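Local structure of multicopper oxidase (Arthrobacter sp. FB24, 3GDC) at residues Ala15-Phe20 with Asp163-Val168; Arg32-Trp37 with Gly73-Ile78; Phe46-Gly51 with Asn186-His191; Glu156-Ala161 with Arg206-Asn211. The protein probably oxidises phenolic or similar substrates in the manner of a laccase, passing the electrons through bound copper ions to molecular oxygen. All coordinates share one frame; numbering follows the deposited sequence.

Contact 1 (Ala15-Phe20 with Asp163-Val168); sequences AILRDF and DEMVMV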
loop_
_atom_site.group_PDB
_atom_site.type_symbol
_atom_site.label_atom_id
_atom_site.label_comp_id
_atom_site.label_asym_id
_atom_site.label_seq_id
_atom_site.Cartn_x
_atom_site.Cartn_y
_atom_site.Cartn_z
ATOM N N ALA A 15 -15.668 9.337 23.253
ATOM C CA ALA A 15 -15.187 10.653 23.661
ATOM C C ALA A 15 -13.952 11.044 22.838
ATOM O O ALA A 15 -13.861 12.170 22.318
ATOM C CB ALA A 15 -14.868 10.654 25.140
ATOM N N ILE A 16 -13.027 10.099 22.700
ATOM C CA ILE A 16 -11.789 10.303 21.927
ATOM C C ILE A 16 -12.092 10.715 20.485
ATOM O O ILE A 16 -11.419 11.580 19.910
ATOM C CB ILE A 16 -10.902 9.033 21.978
ATOM C CG1 ILE A 16 -10.352 8.866 23.400
ATOM C CG2 ILE A 16 -9.764 9.098 20.931
ATOM C CD1 ILE A 16 -9.453 7.658 23.604
ATOM N N LEU A 17 -13.129 10.099 19.917
ATOM C CA LEU A 17 -13.536 10.331 18.546
ATOM C C LEU A 17 -13.691 11.821 18.207
ATOM O O LEU A 17 -13.352 12.248 17.100
ATOM C CB LEU A 17 -14.845 9.584 18.280
ATOM C CG LEU A 17 -15.449 9.500 16.891
ATOM C CD1 LEU A 17 -14.566 8.631 15.986
ATOM C CD2 LEU A 17 -16.835 8.893 17.050
ATOM N N ARG A 18 -14.165 12.613 19.163
ATOM C CA ARG A 18 -14.445 14.022 18.899
ATOM C C ARG A 18 -13.718 15.009 19.820
ATOM O O ARG A 18 -13.996 16.209 19.792
ATOM C CB ARG A 18 -15.952 14.264 18.921
ATOM C CG ARG A 18 -16.698 13.576 17.786
ATOM C CD ARG A 18 -18.176 13.920 17.844
ATOM N NE ARG A 18 -18.934 13.314 16.748
ATOM C CZ ARG A 18 -19.571 12.150 16.818
ATOM N NH1 ARG A 18 -19.554 11.438 17.936
ATOM N NH2 ARG A 18 -20.235 11.702 15.757
ATOM N N ASP A 19 -12.759 14.506 20.594
ATOM C CA ASP A 19 -12.006 15.338 21.542
ATOM C C ASP A 19 -10.736 15.919 20.891
ATOM O O ASP A 19 -9.672 15.310 20.935
ATOM C CB ASP A 19 -11.664 14.508 22.793
ATOM C CG ASP A 19 -10.980 15.323 23.891
ATOM O OD1 ASP A 19 -10.749 16.537 23.708
ATOM O OD2 ASP A 19 -10.685 14.732 24.953
ATOM N N PHE A 20 -10.859 17.107 20.308
ATOM C CA PHE A 20 -9.715 17.834 19.767
ATOM C C PHE A 20 -9.200 18.796 20.836
ATOM O O PHE A 20 -9.895 19.742 21.238
ATOM C CB PHE A 20 -10.094 18.561 18.474
ATOM C CG PHE A 20 -10.459 17.622 17.354
ATOM C CD1 PHE A 20 -9.478 17.131 16.502
ATOM C CD2 PHE A 20 -11.775 17.196 17.189
ATOM C CE1 PHE A 20 -9.806 16.246 15.474
ATOM C CE2 PHE A 20 -12.115 16.303 16.175
ATOM C CZ PHE A 20 -11.130 15.830 15.315
ATOM N N ASP A 163 -19.400 17.557 10.950
ATOM C CA ASP A 163 -19.024 16.633 12.025
ATOM C C ASP A 163 -17.586 16.172 11.792
ATOM O O ASP A 163 -17.324 15.409 10.870
ATOM C CB ASP A 163 -19.983 15.426 12.054
ATOM C CG ASP A 163 -19.840 14.563 13.316
ATOM O OD1 ASP A 163 -18.925 14.784 14.143
ATOM O OD2 ASP A 163 -20.671 13.636 13.485
ATOM N N GLU A 164 -16.661 16.647 12.614
ATOM C CA GLU A 164 -15.252 16.294 12.459
ATOM C C GLU A 164 -14.841 15.326 13.552
ATOM O O GLU A 164 -15.229 15.472 14.723
ATOM C CB GLU A 164 -14.374 17.545 12.499
ATOM C CG GLU A 164 -12.950 17.359 11.953
ATOM C CD GLU A 164 -12.326 18.686 11.560
ATOM O OE1 GLU A 164 -13.029 19.714 11.695
ATOM O OE2 GLU A 164 -11.157 18.716 11.113
ATOM N N MET A 165 -14.068 14.322 13.169
ATOM C CA MET A 165 -13.680 13.278 14.109
ATOM C C MET A 165 -12.283 12.732 13.823
ATOM O O MET A 165 -11.706 12.989 12.755
ATOM C CB MET A 165 -14.717 12.147 14.129
ATOM C CG MET A 165 -15.129 11.657 12.777
ATOM S SD MET A 165 -16.478 10.449 12.864
ATOM C CE MET A 165 -17.872 11.498 13.173
ATOM N N VAL A 166 -11.750 12.010 14.804
ATOM C CA VAL A 166 -10.441 11.372 14.708
ATOM C C VAL A 166 -10.560 9.877 15.005
ATOM O O VAL A 166 -11.240 9.458 15.944
ATOM C CB VAL A 166 -9.347 12.066 15.609
ATOM C CG1 VAL A 166 -9.744 12.106 17.084
ATOM C CG2 VAL A 166 -7.976 11.414 15.424
ATOM N N MET A 167 -9.889 9.086 14.174
ATOM C CA MET A 167 -9.865 7.635 14.321
ATOM C C MET A 167 -8.434 7.122 14.257
ATOM O O MET A 167 -7.778 7.193 13.202
ATOM C CB MET A 167 -10.705 6.980 13.217
ATOM C CG MET A 167 -12.188 7.252 13.372
ATOM S SD MET A 167 -13.148 6.256 12.223
ATOM C CE MET A 167 -14.811 6.616 12.829
ATOM N N VAL A 168 -7.955 6.599 15.381
ATOM C CA VAL A 168 -6.615 6.029 15.450
ATOM C C VAL A 168 -6.736 4.498 15.480
ATOM O O VAL A 168 -7.365 3.922 16.382
ATOM C CB VAL A 168 -5.817 6.533 16.672
ATOM C CG1 VAL A 168 -4.415 5.929 16.675
ATOM C CG2 VAL A 168 -5.755 8.083 16.700
#
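L17, V166 and F20 contribute most to this contact, in which the end of a short helix and the chain just after it pack against strand 163-168. The main chains are tied directly: L17 O accepts a hydrogen bond from V166 N at 2.8 Å, and L17 CA approaches V166 O at 3.6 Å in a CA-H...O contact. With CG anti to the backbone N (chi1 -173°), L17 lies alongside M165 and M167. Its CG meets M165 CB at 3.9 Å, and CD1 rests 3.8 Å from M167 CE. V166 packs against the helix backbone, its CG1 lying 3.3 Å from I16 O, while its CB faces CZ of F20. The F20 ring meets the strand with its edge: CE2 is 3.5 Å from E164 O, which lies near the ring plane, and CZ leans toward the carbonyl carbon of M165. R18, extended from CG to NE, grips D163 side-on, NE to OD1 and NH2 to OD2, both bonds 3.0 Å. The two flat groups are nearly coplanar (19° apart) and each oxygen uses its syn lone pair, the textbook bidentate salt bridge. M165 CE sits beside the same guanidinium. Strand 163-168 is paired with strand 205-211, and H208 on that neighbour takes the carboxylate of E164. V197 of strand 197-200 touches L17, R18 and M165, and T67 of strand 67-71 touches F20 and V166, placing the helix where elements of the N-terminal and C-terminal halves meet.

Contact 2 (Arg32-Trp37 with Gly73-Ile78); sequences RTLREW and GDALRI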
loop_
_atom_site.group_PDB
_atom_site.type_symbol
_atom_site.label_atom_id
_atom_site.label_comp_id
_atom_site.label_asym_id
_atom_site.label_seq_id
_atom_site.Cartn_x
_atom_site.Cartn_y
_atom_site.Cartn_z
ATOM N N ARG A 32 0.741 36.226 16.585
ATOM C CA ARG A 32 0.543 34.771 16.551
ATOM C C ARG A 32 0.032 34.192 17.868
ATOM O O ARG A 32 0.244 34.756 18.941
ATOM C CB ARG A 32 1.837 34.049 16.175
ATOM C CG ARG A 32 2.276 34.211 14.730
ATOM C CD ARG A 32 3.267 33.116 14.358
ATOM N NE ARG A 32 4.484 33.166 15.172
ATOM C CZ ARG A 32 5.189 32.102 15.547
ATOM N NH1 ARG A 32 4.803 30.877 15.198
ATOM N NH2 ARG A 32 6.282 32.258 16.285
ATOM N N THR A 33 -0.611 33.031 17.763
ATOM C CA THR A 33 -1.085 32.284 18.917
ATOM C C THR A 33 0.019 31.373 19.449
ATOM O O THR A 33 0.702 30.685 18.677
ATOM C CB THR A 33 -2.320 31.440 18.533
ATOM O OG1 THR A 33 -3.392 32.317 18.172
ATOM C CG2 THR A 33 -2.771 30.549 19.677
ATOM N N LEU A 34 0.212 31.414 20.763
ATOM C CA LEU A 34 1.055 30.455 21.463
ATOM C C LEU A 34 0.143 29.419 22.105
ATOM O O LEU A 34 -0.689 29.747 22.950
ATOM C CB LEU A 34 1.913 31.148 22.527
ATOM C CG LEU A 34 2.768 30.234 23.419
ATOM C CD1 LEU A 34 3.860 29.508 22.620
ATOM C CD2 LEU A 34 3.387 31.018 24.570
ATOM N N ARG A 35 0.300 28.162 21.699
ATOM C CA ARG A 35 -0.608 27.106 22.129
ATOM C C ARG A 35 0.192 26.071 22.910
ATOM O O ARG A 35 1.232 25.616 22.437
ATOM C CB ARG A 35 -1.261 26.485 20.888
ATOM C CG ARG A 35 -2.465 25.640 21.154
ATOM C CD ARG A 35 -3.043 25.109 19.833
ATOM N NE ARG A 35 -3.546 26.164 18.954
ATOM C CZ ARG A 35 -4.758 26.716 19.032
ATOM N NH1 ARG A 35 -5.631 26.318 19.947
ATOM N NH2 ARG A 35 -5.102 27.671 18.171
ATOM N N GLU A 36 -0.278 25.712 24.100
ATOM C CA GLU A 36 0.493 24.845 25.008
ATOM C C GLU A 36 -0.297 23.691 25.605
ATOM O O GLU A 36 -1.481 23.813 25.907
ATOM C CB GLU A 36 1.105 25.655 26.154
ATOM C CG GLU A 36 1.813 26.908 25.701
ATOM C CD GLU A 36 2.337 27.706 26.859
ATOM O OE1 GLU A 36 3.235 27.198 27.560
ATOM O OE2 GLU A 36 1.849 28.840 27.060
ATOM N N TRP A 37 0.385 22.569 25.810
ATOM C CA TRP A 37 -0.240 21.415 26.434
ATOM C C TRP A 37 0.692 20.821 27.465
ATOM O O TRP A 37 1.914 20.899 27.320
ATOM C CB TRP A 37 -0.516 20.322 25.402
ATOM C CG TRP A 37 -1.450 20.654 24.291
ATOM C CD1 TRP A 37 -2.787 20.414 24.254
ATOM C CD2 TRP A 37 -1.108 21.229 23.020
ATOM N NE1 TRP A 37 -3.306 20.818 23.050
ATOM C CE2 TRP A 37 -2.299 21.319 22.271
ATOM C CE3 TRP A 37 0.088 21.686 22.448
ATOM C CZ2 TRP A 37 -2.334 21.841 20.975
ATOM C CZ3 TRP A 37 0.058 22.205 21.156
ATOM C CH2 TRP A 37 -1.148 22.271 20.431
ATOM N N GLY A 73 0.844 27.602 11.534
ATOM C CA GLY A 73 1.649 28.756 11.934
ATOM C C GLY A 73 1.700 29.081 13.415
ATOM O O GLY A 73 2.533 29.902 13.824
ATOM N N ASP A 74 0.828 28.457 14.226
ATOM C CA ASP A 74 0.839 28.640 15.688
ATOM C C ASP A 74 2.199 28.250 16.251
ATOM O O ASP A 74 2.875 27.366 15.709
ATOM C CB ASP A 74 -0.221 27.771 16.401
ATOM C CG ASP A 74 -1.659 28.246 16.201
ATOM O OD1 ASP A 74 -1.927 29.352 15.661
ATOM O OD2 ASP A 74 -2.558 27.470 16.603
ATOM N N ALA A 75 2.603 28.916 17.334
ATOM C CA ALA A 75 3.784 28.518 18.077
ATOM C C ALA A 75 3.328 27.496 19.112
ATOM O O ALA A 75 2.389 27.755 19.871
ATOM C CB ALA A 75 4.431 29.731 18.755
ATOM N N LEU A 76 3.981 26.336 19.131
ATOM C CA LEU A 76 3.554 25.228 20.001
ATOM C C LEU A 76 4.561 24.911 21.095
ATOM O O LEU A 76 5.775 24.959 20.870
ATOM C CB LEU A 76 3.281 23.951 19.178
ATOM C CG LEU A 76 2.380 24.048 17.939
ATOM C CD1 LEU A 76 2.125 22.655 17.354
ATOM C CD2 LEU A 76 1.058 24.736 18.247
ATOM N N ARG A 77 4.037 24.579 22.270
ATOM C CA ARG A 77 4.837 24.086 23.386
ATOM C C ARG A 77 4.148 22.876 23.994
ATOM O O ARG A 77 2.991 22.958 24.432
ATOM C CB ARG A 77 5.019 25.164 24.462
ATOM C CG ARG A 77 5.883 26.331 24.028
ATOM C CD ARG A 77 6.105 27.292 25.184
ATOM N NE ARG A 77 6.748 28.516 24.716
ATOM C CZ ARG A 77 6.782 29.658 25.397
ATOM N NH1 ARG A 77 6.199 29.753 26.589
ATOM N NH2 ARG A 77 7.393 30.711 24.877
ATOM N N ILE A 78 4.857 21.751 24.009
ATOM C CA ILE A 78 4.375 20.556 24.684
ATOM C C ILE A 78 5.253 20.291 25.885
ATOM O O ILE A 78 6.424 19.952 25.732
ATOM C CB ILE A 78 4.387 19.328 23.748
ATOM C CG1 ILE A 78 3.479 19.568 22.530
ATOM C CG2 ILE A 78 4.021 18.064 24.514
ATOM C CD1 ILE A 78 2.035 19.466 22.819
HETATM O O HOH W 1 -4.402 30.269 16.189
HETATM O O HOH W 2 -0.867 31.796 15.178
#
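Strands 33-37 and 75-78 run parallel, 4.8 Å apart at closest and 16° from exact alignment, with L34 opposite A75, R35 opposite L76, E36 opposite R77 and W37 opposite I78. The ladder alternates: A75 N gives to T33 O, R35 N to A75 O, R77 N to R35 O and W37 N to R77 O. On the face of R35, the arginine bends at chi3 (-64°) and brings NE (2.9 Å) and NH2 (3.0 Å) to the one oxygen OD2 of D74, from the same face of the carboxylate and some 30° out of its plane. R71 N also bonds OD2, while R35 NH1 donates to R22 O. D74 OD1 takes a hydrogen from each of two waters, which lead to OG1 and N of T33. A lysine in place of R35 would probably lose the two-nitrogen grip on D74 OD2 and leave R22 O without the NH1 donor. On the opposite face L34 CD2 sits over the centre of the R77 guanidinium, 3.7 Å from R77 CZ. Just before the strand, R32 NH1 bonds G73 O in its own guanidinium plane, at 2.8 Å, and also forms a salt bridge with D122. Strand 20-27 flanks residues 33-37 and strand 116-122 flanks residues 75-78, while side chains of strand 67-71 pack on R35, W37, L76 and I78.

Contact 3 (Phe46-Gly51 with Asn186-His191); sequences FEIAPG and NGLPFH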
loop_
_atom_site.group_PDB
_atom_site.type_symbol
_atom_site.label_atom_id
_atom_site.label_comp_id
_atom_site.label_asym_id
_atom_site.label_seq_id
_atom_site.Cartn_x
_atom_site.Cartn_y
_atom_site.Cartn_z
ATOM N N PHE A 46 -5.302 -1.190 31.370
ATOM C CA PHE A 46 -6.540 -0.995 30.628
ATOM C C PHE A 46 -7.175 -2.357 30.371
ATOM O O PHE A 46 -6.497 -3.282 29.933
ATOM C CB PHE A 46 -6.262 -0.317 29.285
ATOM C CG PHE A 46 -5.610 1.041 29.405
ATOM C CD1 PHE A 46 -6.385 2.183 29.598
ATOM C CD2 PHE A 46 -4.228 1.178 29.302
ATOM C CE1 PHE A 46 -5.788 3.460 29.697
ATOM C CE2 PHE A 46 -3.616 2.440 29.408
ATOM C CZ PHE A 46 -4.397 3.581 29.593
ATOM N N GLU A 47 -8.470 -2.481 30.649
ATOM C CA GLU A 47 -9.184 -3.703 30.300
ATOM C C GLU A 47 -9.722 -3.592 28.880
ATOM O O GLU A 47 -10.781 -3.014 28.657
ATOM C CB GLU A 47 -10.307 -4.000 31.304
ATOM C CG GLU A 47 -10.974 -5.350 31.032
ATOM C CD GLU A 47 -11.820 -5.859 32.188
ATOM O OE1 GLU A 47 -12.004 -5.141 33.191
ATOM O OE2 GLU A 47 -12.303 -7.002 32.083
ATOM N N ILE A 48 -8.981 -4.148 27.919
ATOM C CA ILE A 48 -9.304 -3.969 26.499
ATOM C C ILE A 48 -10.322 -4.977 25.957
ATOM O O ILE A 48 -11.047 -4.696 24.991
ATOM C CB ILE A 48 -8.028 -3.948 25.618
ATOM C CG1 ILE A 48 -7.149 -5.172 25.901
ATOM C CG2 ILE A 48 -7.250 -2.638 25.866
ATOM C CD1 ILE A 48 -6.205 -5.562 24.771
ATOM N N ALA A 49 -10.350 -6.150 26.580
ATOM C CA ALA A 49 -11.310 -7.202 26.285
ATOM C C ALA A 49 -11.727 -7.787 27.642
ATOM O O ALA A 49 -10.961 -7.690 28.607
ATOM C CB ALA A 49 -10.671 -8.264 25.403
ATOM N N PRO A 50 -12.945 -8.365 27.740
ATOM C CA PRO A 50 -13.354 -8.876 29.057
ATOM C C PRO A 50 -12.311 -9.806 29.684
ATOM O O PRO A 50 -11.992 -10.863 29.126
ATOM C CB PRO A 50 -14.659 -9.625 28.755
ATOM C CG PRO A 50 -15.214 -8.919 27.557
ATOM C CD PRO A 50 -13.992 -8.586 26.724
ATOM N N GLY A 51 -11.771 -9.385 30.826
ATOM C CA GLY A 51 -10.784 -10.170 31.568
ATOM C C GLY A 51 -9.347 -10.049 31.092
ATOM O O GLY A 51 -8.448 -10.681 31.656
ATOM N N ASN A 186 -9.554 3.789 18.091
ATOM C CA ASN A 186 -9.716 4.617 19.292
ATOM C C ASN A 186 -9.693 3.927 20.656
ATOM O O ASN A 186 -10.177 4.473 21.639
ATOM C CB ASN A 186 -10.919 5.570 19.132
ATOM C CG ASN A 186 -10.639 6.666 18.138
ATOM O OD1 ASN A 186 -9.504 6.803 17.668
ATOM N ND2 ASN A 186 -11.657 7.459 17.808
ATOM N N GLY A 187 -9.107 2.734 20.717
ATOM C CA GLY A 187 -8.692 2.169 21.989
ATOM C C GLY A 187 -9.287 0.846 22.420
ATOM O O GLY A 187 -8.604 0.068 23.086
ATOM N N LEU A 188 -10.546 0.592 22.066
ATOM C CA LEU A 188 -11.238 -0.605 22.566
ATOM C C LEU A 188 -11.833 -1.453 21.446
ATOM O O LEU A 188 -12.697 -0.983 20.706
ATOM C CB LEU A 188 -12.352 -0.227 23.534
ATOM C CG LEU A 188 -12.030 0.496 24.836
ATOM C CD1 LEU A 188 -13.364 0.726 25.571
ATOM C CD2 LEU A 188 -11.054 -0.320 25.677
ATOM N N PRO A 189 -11.376 -2.706 21.327
ATOM C CA PRO A 189 -11.926 -3.652 20.362
ATOM C C PRO A 189 -13.458 -3.677 20.407
ATOM O O PRO A 189 -14.048 -3.758 21.496
ATOM C CB PRO A 189 -11.360 -4.984 20.845
ATOM C CG PRO A 189 -10.039 -4.605 21.410
ATOM C CD PRO A 189 -10.282 -3.314 22.109
ATOM N N PHE A 190 -14.071 -3.563 19.231
ATOM C CA PHE A 190 -15.536 -3.650 19.039
ATOM C C PHE A 190 -16.402 -2.579 19.722
ATOM O O PHE A 190 -17.637 -2.694 19.727
ATOM C CB PHE A 190 -16.076 -5.030 19.452
ATOM C CG PHE A 190 -15.413 -6.193 18.769
ATOM C CD1 PHE A 190 -15.593 -6.419 17.406
ATOM C CD2 PHE A 190 -14.663 -7.101 19.503
ATOM C CE1 PHE A 190 -14.994 -7.516 16.778
ATOM C CE2 PHE A 190 -14.064 -8.208 18.884
ATOM C CZ PHE A 190 -14.231 -8.416 17.526
ATOM N N HIS A 191 -15.788 -1.530 20.270
ATOM C CA HIS A 191 -16.568 -0.479 20.938
ATOM C C HIS A 191 -17.676 0.102 20.054
ATOM O O HIS A 191 -18.815 0.307 20.526
ATOM C CB HIS A 191 -15.654 0.634 21.473
ATOM C CG HIS A 191 -16.392 1.834 21.985
ATOM N ND1 HIS A 191 -16.887 1.912 23.270
ATOM C CD2 HIS A 191 -16.716 3.006 21.386
ATOM C CE1 HIS A 191 -17.484 3.080 23.438
ATOM N NE2 HIS A 191 -17.389 3.763 22.311
HETATM O O HOH W 3 -13.608 -4.177 24.281
#
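A type II turn from L188 to H191, leading into helix 191-194, sets L188 and P189 against I48 near the end of the long strand 33-49. Contact is by carbon and carbonyl, with no direct hydrogen bond between the segments. P189 CD lies 3.3 Å from I48 O, and the ring runs on past it with CG at 3.7 Å; I48 CB stands 4.2 Å from the same CD. L188 sends CD2 to the strand backbone, 4.1 Å from I48 CA and near E47 O. CG1 of I48 lies between its own N and carbonyl carbon (chi1 52°), which leaves CG2 beside N, where it faces G187 O. One water bridges I48 and P189, donating to I48 O (2.7 Å) and to P189 O (2.9 Å). Beyond the contact E47 OE2 accepts G51 N, closing the bend after the strand, and also pairs with R8. F182 of strand 182-185 touches both I48 and P189, filling in around the joint. The turn, closed by H191 N to L188 O, has the type II form, with the commonly found proline second and F190, in left-handed conformation, third, at the N-cap position just before helix 191-194.

Contact 4 (Glu156-Ala161 with Arg206-Asn211); sequences EGRPPA and RIHLIN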
loop_
_atom_site.group_PDB
_atom_site.type_symbol
_atom_site.label_atom_id
_atom_site.label_comp_id
_atom_site.label_asym_id
_atom_site.label_seq_id
_atom_site.Cartn_x
_atom_site.Cartn_y
_atom_site.Cartn_z
ATOM N N GLU A 156 -5.850 28.750 5.284
ATOM C CA GLU A 156 -6.814 29.038 4.222
ATOM C C GLU A 156 -7.094 27.843 3.306
ATOM O O GLU A 156 -6.165 27.182 2.826
ATOM C CB GLU A 156 -6.346 30.255 3.411
ATOM C CG GLU A 156 -6.855 31.597 3.968
ATOM C CD GLU A 156 -5.762 32.648 4.157
ATOM O OE1 GLU A 156 -4.570 32.341 3.906
ATOM O OE2 GLU A 156 -6.101 33.785 4.573
ATOM N N GLY A 157 -8.379 27.556 3.094
ATOM C CA GLY A 157 -8.800 26.651 2.028
ATOM C C GLY A 157 -9.653 25.429 2.342
ATOM O O GLY A 157 -10.030 24.706 1.416
ATOM N N ARG A 158 -9.969 25.184 3.616
ATOM C CA ARG A 158 -10.747 23.979 3.977
ATOM C C ARG A 158 -12.186 24.249 4.465
ATOM O O ARG A 158 -12.390 24.765 5.569
ATOM C CB ARG A 158 -9.980 23.084 4.967
ATOM C CG ARG A 158 -10.184 21.584 4.719
ATOM C CD ARG A 158 -9.559 20.699 5.809
ATOM N NE ARG A 158 -8.169 20.318 5.544
ATOM C CZ ARG A 158 -7.297 19.972 6.492
ATOM N NH1 ARG A 158 -7.670 19.957 7.771
ATOM N NH2 ARG A 158 -6.051 19.638 6.172
ATOM N N PRO A 159 -13.188 23.890 3.635
ATOM C CA PRO A 159 -14.619 24.092 3.936
ATOM C C PRO A 159 -15.018 23.507 5.293
ATOM O O PRO A 159 -14.494 22.460 5.677
ATOM C CB PRO A 159 -15.327 23.321 2.818
ATOM C CG PRO A 159 -14.356 23.284 1.706
ATOM C CD PRO A 159 -12.991 23.247 2.324
ATOM N N PRO A 160 -15.949 24.165 6.008
ATOM C CA PRO A 160 -16.296 23.681 7.343
ATOM C C PRO A 160 -17.027 22.343 7.269
ATOM O O PRO A 160 -17.924 22.174 6.440
ATOM C CB PRO A 160 -17.217 24.775 7.890
ATOM C CG PRO A 160 -17.822 25.388 6.684
ATOM C CD PRO A 160 -16.741 25.353 5.634
ATOM N N ALA A 161 -16.610 21.395 8.104
ATOM C CA ALA A 161 -17.294 20.108 8.210
ATOM C C ALA A 161 -18.424 20.224 9.217
ATOM O O ALA A 161 -18.329 20.985 10.182
ATOM C CB ALA A 161 -16.326 19.016 8.636
ATOM N N ARG A 206 -16.025 14.623 8.335
ATOM C CA ARG A 206 -14.600 14.671 8.046
ATOM C C ARG A 206 -13.867 13.854 9.112
ATOM O O ARG A 206 -13.941 14.155 10.307
ATOM C CB ARG A 206 -14.082 16.129 8.025
ATOM C CG ARG A 206 -12.580 16.282 7.831
ATOM C CD ARG A 206 -12.154 17.754 7.621
ATOM N NE ARG A 206 -12.745 18.304 6.399
ATOM C CZ ARG A 206 -13.233 19.541 6.276
ATOM N NH1 ARG A 206 -13.194 20.381 7.297
ATOM N NH2 ARG A 206 -13.765 19.929 5.119
ATOM N N ILE A 207 -13.167 12.821 8.670
ATOM C CA ILE A 207 -12.478 11.923 9.585
ATOM C C ILE A 207 -10.970 12.035 9.386
ATOM O O ILE A 207 -10.473 11.897 8.271
ATOM C CB ILE A 207 -12.904 10.443 9.346
ATOM C CG1 ILE A 207 -14.427 10.287 9.425
ATOM C CG2 ILE A 207 -12.188 9.506 10.344
ATOM C CD1 ILE A 207 -14.938 8.925 8.891
ATOM N N HIS A 208 -10.249 12.254 10.479
ATOM C CA HIS A 208 -8.797 12.155 10.465
ATOM C C HIS A 208 -8.418 10.730 10.855
ATOM O O HIS A 208 -8.527 10.360 12.020
ATOM C CB HIS A 208 -8.197 13.160 11.446
ATOM C CG HIS A 208 -8.565 14.566 11.118
ATOM N ND1 HIS A 208 -7.841 15.341 10.240
ATOM C CD2 HIS A 208 -9.627 15.314 11.498
ATOM C CE1 HIS A 208 -8.425 16.519 10.116
ATOM N NE2 HIS A 208 -9.517 16.526 10.860
ATOM N N LEU A 209 -7.950 9.953 9.883
ATOM C CA LEU A 209 -7.655 8.527 10.109
ATOM C C LEU A 209 -6.166 8.297 10.171
ATOM O O LEU A 209 -5.459 8.611 9.213
ATOM C CB LEU A 209 -8.241 7.680 8.970
ATOM C CG LEU A 209 -7.993 6.172 9.083
ATOM C CD1 LEU A 209 -8.868 5.600 10.175
ATOM C CD2 LEU A 209 -8.307 5.523 7.738
ATOM N N ILE A 210 -5.702 7.735 11.283
ATOM C CA ILE A 210 -4.277 7.575 11.542
ATOM C C ILE A 210 -3.963 6.134 11.872
ATOM O O ILE A 210 -4.589 5.555 12.757
ATOM C CB ILE A 210 -3.836 8.444 12.740
ATOM C CG1 ILE A 210 -4.157 9.907 12.460
ATOM C CG2 ILE A 210 -2.355 8.234 13.055
ATOM C CD1 ILE A 210 -4.337 10.741 13.706
ATOM N N ASN A 211 -2.957 5.581 11.194
ATOM C CA ASN A 211 -2.542 4.220 11.475
ATOM C C ASN A 211 -1.294 4.161 12.347
ATOM O O ASN A 211 -0.217 4.596 11.912
ATOM C CB ASN A 211 -2.302 3.430 10.181
ATOM C CG ASN A 211 -2.029 1.966 10.465
ATOM O OD1 ASN A 211 -2.604 1.406 11.408
ATOM N ND2 ASN A 211 -1.147 1.343 9.681
#
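R206 holds its CG anti to the backbone N (chi1 176°) and bends at chi3 (-63°), which delivers its guanidinium end-on to the carbonyl of P159; R158, bent at its own chi3 (-90°), crosses above. P159 O accepts from both NH2 (2.7 Å) and NH1 (2.9 Å) of R206 and lies in the guanidinium plane. The two faces are filled by carbon: CD of R158 lies over the centre of one, 3.9 Å from R206 CZ, and the methyl of A161 covers the other toward its rim, CB 3.7 Å from R206 NH1. A161 CB also touches R206 CB. R158 continues to H208, its NH1 lying 4.2 Å from H208 CE1 near the plane of the imidazole, but its salt bridge is with E153; H208 bonds E164 and T128. A leucine in place of R206 would probably leave P159 O without either donor and E257, the salt-bridge partner of NE, without its mate. The like-charged NE atoms of R158 and R206 stand 5.1 Å apart, a closeness probably eased because each arginine has its own glutamate. Fixed at its end and at NE and sandwiched on both faces, the R206 group has little room to turn, so R206 ties the proline-containing loop before strand 163-172 to strand 205-211.

How the contacts relate
Contact 3 is the most buried and relies on apolar packing and one bridging water, whereas contacts 1, 2 and 4 are partly buried. In contact 1 the pair R18-D163 is partly exposed; in contacts 2 and 4 the arginines R35 and R206 are buried and satisfied by their partners. Contacts 1 and 4 lie on neighbouring strands of one sheet and touch there. N186 joins contact 3 to contact 1, its amide reaching V166 O and V168 N. Contact 2 stands apart: it is regular parallel strand pairing, nested in the loop that contact 1 closes, and uses strand 33-49 as contact 3 does, their centres about 33 Å apart. Two-nitrogen arginine grips take a carboxylate in contacts 1 and 2 and a backbone carbonyl in contact 4.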